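Local atomic coordinates of 2,3-dihydroxybenzoate-AMP ligase (Mycobacterium smegmatis, PDB entry 5KEI), a protein that belongs to the ANL superfamily, with a large AMP-binding domain followed by a smaller C-terminal domain. Residues L116-H129 with P198-V212. Residues are numbered along the deposited sequence; the frame is centred on the assembly and turned at random.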
loop_
_atom_site.group_PDB
_atom_site.type_symbol
_atom_site.label_atom_id
_atom_site.label_comp_id
_atom_site.label_asym_id
_atom_site.label_seq_id
_atom_site.Cartn_x
_atom_site.Cartn_y
_atom_site.Cartn_z
ATOM N N LEU A 116 -12.404 -13.253 0.347
ATOM C CA LEU A 116 -12.168 -13.405 -1.091
ATOM C C LEU A 116 -13.107 -14.437 -1.721
ATOM O O LEU A 116 -13.582 -14.258 -2.849
ATOM C CB LEU A 116 -10.715 -13.806 -1.364
ATOM C CG LEU A 116 -9.637 -12.750 -1.105
ATOM C CD1 LEU A 116 -8.259 -13.375 -1.235
ATOM C CD2 LEU A 116 -9.784 -11.549 -2.026
ATOM N N ARG A 117 -13.362 -15.516 -0.991
ATOM C CA ARG A 117 -14.181 -16.602 -1.518
ATOM C C ARG A 117 -15.660 -16.245 -1.516
ATOM O O ARG A 117 -16.437 -16.870 -2.218
ATOM C CB ARG A 117 -13.941 -17.887 -0.730
ATOM C CG ARG A 117 -12.516 -18.387 -0.847
ATOM C CD ARG A 117 -12.433 -19.861 -0.882
ATOM N NE ARG A 117 -11.112 -20.262 -1.336
ATOM C CZ ARG A 117 -10.325 -21.069 -0.646
ATOM N NH1 ARG A 117 -10.760 -21.573 0.499
ATOM N NH2 ARG A 117 -9.127 -21.386 -1.107
ATOM N N ALA A 118 -16.048 -15.234 -0.742
ATOM C CA ALA A 118 -17.400 -14.707 -0.844
ATOM C C ALA A 118 -17.470 -13.694 -1.996
ATOM O O ALA A 118 -18.546 -13.208 -2.366
ATOM C CB ALA A 118 -17.836 -14.079 0.468
ATOM N N GLY A 119 -16.317 -13.407 -2.586
ATOM C CA GLY A 119 -16.246 -12.482 -3.700
ATOM C C GLY A 119 -16.179 -11.039 -3.228
ATOM O O GLY A 119 -16.264 -10.106 -4.025
ATOM N N ALA A 120 -16.033 -10.849 -1.920
ATOM C CA ALA A 120 -15.931 -9.501 -1.371
ATOM C C ALA A 120 -14.546 -8.932 -1.667
ATOM O O ALA A 120 -13.582 -9.669 -1.935
ATOM C CB ALA A 120 -16.211 -9.503 0.109
ATOM N N VAL A 121 -14.459 -7.616 -1.664
ATOM C CA VAL A 121 -13.216 -6.945 -1.978
ATOM C C VAL A 121 -12.757 -6.262 -0.711
ATOM O O VAL A 121 -13.247 -5.188 -0.385
ATOM C CB VAL A 121 -13.386 -5.937 -3.128
ATOM C CG1 VAL A 121 -12.084 -5.162 -3.367
ATOM C CG2 VAL A 121 -13.847 -6.670 -4.403
ATOM N N PRO A 122 -11.842 -6.912 0.037
ATOM C CA PRO A 122 -11.383 -6.358 1.313
ATOM C C PRO A 122 -10.533 -5.095 1.136
ATOM O O PRO A 122 -9.827 -4.935 0.135
ATOM C CB PRO A 122 -10.567 -7.504 1.919
ATOM C CG PRO A 122 -10.120 -8.302 0.744
ATOM C CD PRO A 122 -11.249 -8.237 -0.225
ATOM N N VAL A 123 -10.684 -4.183 2.086
ATOM C CA VAL A 123 -9.884 -2.979 2.200
ATOM C C VAL A 123 -8.903 -3.194 3.350
ATOM O O VAL A 123 -9.297 -3.347 4.509
ATOM C CB VAL A 123 -10.761 -1.746 2.460
ATOM C CG1 VAL A 123 -9.911 -0.516 2.681
ATOM C CG2 VAL A 123 -11.724 -1.535 1.291
ATOM N N MET A 124 -7.619 -3.246 3.028
ATOM C CA MET A 124 -6.630 -3.633 4.026
ATOM C C MET A 124 -6.172 -2.447 4.878
ATOM O O MET A 124 -5.163 -1.794 4.579
ATOM C CB MET A 124 -5.444 -4.295 3.336
ATOM C CG MET A 124 -5.865 -5.347 2.326
ATOM S SD MET A 124 -6.905 -6.626 3.065
ATOM C CE MET A 124 -5.704 -7.549 4.021
ATOM N N CYS A 125 -6.916 -2.186 5.947
ATOM C CA CYS A 125 -6.574 -1.108 6.880
ATOM C C CYS A 125 -5.449 -1.521 7.822
ATOM O O CYS A 125 -5.329 -2.692 8.190
ATOM C CB CYS A 125 -7.797 -0.691 7.691
ATOM S SG CYS A 125 -9.253 -0.385 6.669
ATOM N N LEU A 126 -4.619 -0.543 8.176
ATOM C CA LEU A 126 -3.513 -0.710 9.111
ATOM C C LEU A 126 -3.957 -0.373 10.536
ATOM O O LEU A 126 -4.917 0.375 10.725
ATOM C CB LEU A 126 -2.345 0.175 8.686
ATOM C CG LEU A 126 -2.018 -0.106 7.227
ATOM C CD1 LEU A 126 -0.946 0.832 6.717
ATOM C CD2 LEU A 126 -1.624 -1.583 7.049
ATOM N N PRO A 127 -3.269 -0.932 11.548
ATOM C CA PRO A 127 -3.719 -0.772 12.945
ATOM C C PRO A 127 -3.667 0.672 13.464
ATOM O O PRO A 127 -4.345 0.981 14.441
ATOM C CB PRO A 127 -2.749 -1.667 13.733
ATOM C CG PRO A 127 -1.546 -1.800 12.851
ATOM C CD PRO A 127 -2.086 -1.800 11.445
ATOM N N GLY A 128 -2.892 1.533 12.809
ATOM C CA GLY A 128 -2.750 2.911 13.223
ATOM C C GLY A 128 -3.809 3.836 12.662
ATOM O O GLY A 128 -3.805 5.039 12.945
ATOM N N HIS A 129 -4.710 3.278 11.860
ATOM C CA HIS A 129 -5.852 4.025 11.334
ATOM C C HIS A 129 -6.916 4.205 12.410
ATOM O O HIS A 129 -7.235 3.251 13.128
ATOM C CB HIS A 129 -6.470 3.311 10.123
ATOM C CG HIS A 129 -5.619 3.352 8.890
ATOM N ND1 HIS A 129 -5.595 2.321 7.970
ATOM C CD2 HIS A 129 -4.771 4.298 8.416
ATOM C CE1 HIS A 129 -4.765 2.632 6.990
ATOM N NE2 HIS A 129 -4.249 3.825 7.236
ATOM N N PRO A 198 -20.157 -19.754 -1.516
ATOM C CA PRO A 198 -20.832 -19.123 -2.651
ATOM C C PRO A 198 -20.084 -19.357 -3.954
ATOM O O PRO A 198 -18.859 -19.505 -3.958
ATOM C CB PRO A 198 -20.850 -17.639 -2.265
ATOM C CG PRO A 198 -19.690 -17.474 -1.343
ATOM C CD PRO A 198 -19.525 -18.775 -0.612
ATOM N N GLU A 199 -20.827 -19.416 -5.047
ATOM C CA GLU A 199 -20.227 -19.535 -6.365
ATOM C C GLU A 199 -20.030 -18.147 -6.960
ATOM O O GLU A 199 -20.997 -17.424 -7.202
ATOM C CB GLU A 199 -21.097 -20.401 -7.280
ATOM C CG GLU A 199 -20.441 -20.739 -8.618
ATOM C CD GLU A 199 -20.638 -22.194 -9.024
ATOM O OE1 GLU A 199 -21.370 -22.449 -10.007
ATOM O OE2 GLU A 199 -20.059 -23.082 -8.356
ATOM N N ILE A 200 -18.773 -17.767 -7.167
ATOM C CA ILE A 200 -18.449 -16.445 -7.697
ATOM C C ILE A 200 -17.690 -16.592 -9.004
ATOM O O ILE A 200 -17.166 -17.655 -9.303
ATOM C CB ILE A 200 -17.583 -15.598 -6.706
ATOM C CG1 ILE A 200 -16.192 -16.226 -6.535
ATOM C CG2 ILE A 200 -18.290 -15.416 -5.353
ATOM C CD1 ILE A 200 -15.222 -15.388 -5.709
ATOM N N ALA A 201 -17.621 -15.519 -9.777
ATOM C CA ALA A 201 -16.750 -15.517 -10.939
ATOM C C ALA A 201 -16.277 -14.108 -11.290
ATOM O O ALA A 201 -16.618 -13.589 -12.365
ATOM C CB ALA A 201 -17.450 -16.154 -12.122
ATOM N N PRO A 202 -15.472 -13.492 -10.396
ATOM C CA PRO A 202 -14.915 -12.157 -10.657
ATOM C C PRO A 202 -14.042 -12.157 -11.902
ATOM O O PRO A 202 -13.521 -13.203 -12.302
ATOM C CB PRO A 202 -14.065 -11.868 -9.414
ATOM C CG PRO A 202 -14.518 -12.831 -8.381
ATOM C CD PRO A 202 -14.975 -14.049 -9.128
ATOM N N ASP A 203 -13.910 -10.992 -12.519
ATOM C CA ASP A 203 -12.939 -10.786 -13.579
ATOM C C ASP A 203 -11.566 -10.738 -12.916
ATOM O O ASP A 203 -11.357 -9.936 -12.012
ATOM C CB ASP A 203 -13.251 -9.494 -14.321
ATOM C CG ASP A 203 -12.381 -9.274 -15.518
ATOM O OD1 ASP A 203 -11.385 -10.005 -15.688
ATOM O OD2 ASP A 203 -12.690 -8.338 -16.288
ATOM N N PRO A 204 -10.638 -11.614 -13.337
ATOM C CA PRO A 204 -9.325 -11.628 -12.685
ATOM C C PRO A 204 -8.516 -10.350 -12.967
ATOM O O PRO A 204 -7.591 -10.007 -12.215
ATOM C CB PRO A 204 -8.656 -12.880 -13.274
ATOM C CG PRO A 204 -9.367 -13.141 -14.542
ATOM C CD PRO A 204 -10.788 -12.730 -14.285
ATOM N N ALA A 205 -8.884 -9.635 -14.022
ATOM C CA ALA A 205 -8.295 -8.334 -14.291
ATOM C C ALA A 205 -9.063 -7.183 -13.595
ATOM O O ALA A 205 -8.781 -6.014 -13.843
ATOM C CB ALA A 205 -8.229 -8.095 -15.789
ATOM N N ALA A 206 -10.026 -7.529 -12.738
ATOM C CA ALA A 206 -10.731 -6.575 -11.879
ATOM C C ALA A 206 -10.109 -6.621 -10.482
ATOM O O ALA A 206 -9.397 -7.586 -10.177
ATOM C CB ALA A 206 -12.238 -6.910 -11.815
ATOM N N PRO A 207 -10.373 -5.594 -9.632
ATOM C CA PRO A 207 -9.827 -5.549 -8.270
ATOM C C PRO A 207 -10.131 -6.783 -7.431
ATOM O O PRO A 207 -11.267 -7.207 -7.373
ATOM C CB PRO A 207 -10.517 -4.318 -7.662
ATOM C CG PRO A 207 -10.724 -3.424 -8.808
ATOM C CD PRO A 207 -11.045 -4.320 -9.972
ATOM N N ALA A 208 -9.108 -7.340 -6.788
ATOM C CA ALA A 208 -9.299 -8.418 -5.845
ATOM C C ALA A 208 -9.442 -7.832 -4.455
ATOM O O ALA A 208 -10.286 -8.281 -3.678
ATOM C CB ALA A 208 -8.133 -9.390 -5.890
ATOM N N LEU A 209 -8.597 -6.844 -4.140
ATOM C CA LEU A 209 -8.660 -6.153 -2.849
ATOM C C LEU A 209 -8.224 -4.696 -2.998
ATOM O O LEU A 209 -7.690 -4.318 -4.040
ATOM C CB LEU A 209 -7.786 -6.863 -1.796
ATOM C CG LEU A 209 -6.332 -7.248 -2.124
ATOM C CD1 LEU A 209 -5.425 -6.036 -2.260
ATOM C CD2 LEU A 209 -5.765 -8.169 -1.059
ATOM N N LEU A 210 -8.442 -3.880 -1.966
ATOM C CA LEU A 210 -7.906 -2.509 -1.976
ATOM C C LEU A 210 -6.833 -2.356 -0.885
ATOM O O LEU A 210 -7.053 -2.678 0.292
ATOM C CB LEU A 210 -9.020 -1.469 -1.787
ATOM C CG LEU A 210 -10.245 -1.607 -2.719
ATOM C CD1 LEU A 210 -11.367 -0.635 -2.366
ATOM C CD2 LEU A 210 -9.875 -1.452 -4.191
ATOM N N LEU A 211 -5.658 -1.892 -1.275
ATOM C CA LEU A 211 -4.639 -1.542 -0.283
ATOM C C LEU A 211 -4.790 -0.076 0.084
ATOM O O LEU A 211 -5.432 0.695 -0.631
ATOM C CB LEU A 211 -3.228 -1.817 -0.808
ATOM C CG LEU A 211 -2.884 -3.246 -1.238
ATOM C CD1 LEU A 211 -1.586 -3.249 -2.012
ATOM C CD2 LEU A 211 -2.748 -4.158 -0.027
ATOM N N VAL A 212 -4.208 0.291 1.216
ATOM C CA VAL A 212 -4.138 1.674 1.653
ATOM C C VAL A 212 -2.782 2.283 1.272
ATOM O O VAL A 212 -1.749 1.631 1.352
ATOM C CB VAL A 212 -4.374 1.782 3.176
ATOM C CG1 VAL A 212 -4.163 3.203 3.651
ATOM C CG2 VAL A 212 -5.790 1.328 3.511
HETATM O O HOH W 1 -12.387 -9.860 -4.610
HETATM O O HOH W 2 -2.778 -2.209 2.960
#
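Pro122 and Met124 grip Leu210 from its two backbone ends: Leu210 bonds to the residues on either side of Val123, the pattern of a parallel bridge. Leu210 N donates to Pro122 O at 2.7 Å, and Met124 N donates to Leu210 O at 2.9 Å; both bonds are nearly straight. The strands run almost in the same direction, 9° apart. Beyond each end a water bridges the two chain segments: one donates to both Ala120 O and Ala208 O, the other donates to Met124 O and only weakly accepts from Val212 N.

Apolar contacts lie on both faces. On one, Val123 CG2 meets Leu210 CD1 at 3.8 Å, while Val121 has CG1 anti to its backbone nitrogen (chi1 176°), which lays that methyl over Leu209 CA at 3.6 Å and near Leu210 CG. On the other, the Pro122 ring sets CG against Leu209 CB (3.7 Å), and Met124 CG approaches Leu211 CD2. Farther along, Val212 CG1 lies 3.4 Å from His129 CE1, oblique to the ring.

Ahead of the strand, Gly119, just past helix 107-117, has positive phi and closes a Schellman motif, and Ile200 packs there: its CD1 reaches Leu116 O at 3.5 Å and also touches Gly119 CA. Pro198 CG sits beside Ala118 CA.

Strands 97-101 and 121-124, joined through helix 107-117, form a beta-alpha-beta crossover in a mixed sheet of the AMP-binding region; 207-212 adds parallel on the other side of 121-124, followed by antiparallel 222-226. Leu115, Leu112 and Phe108 of helix 107-117 cover the Pro122 and Met124 face, where Tyr230 of helix 227-240 meets Leu209 and Leu211.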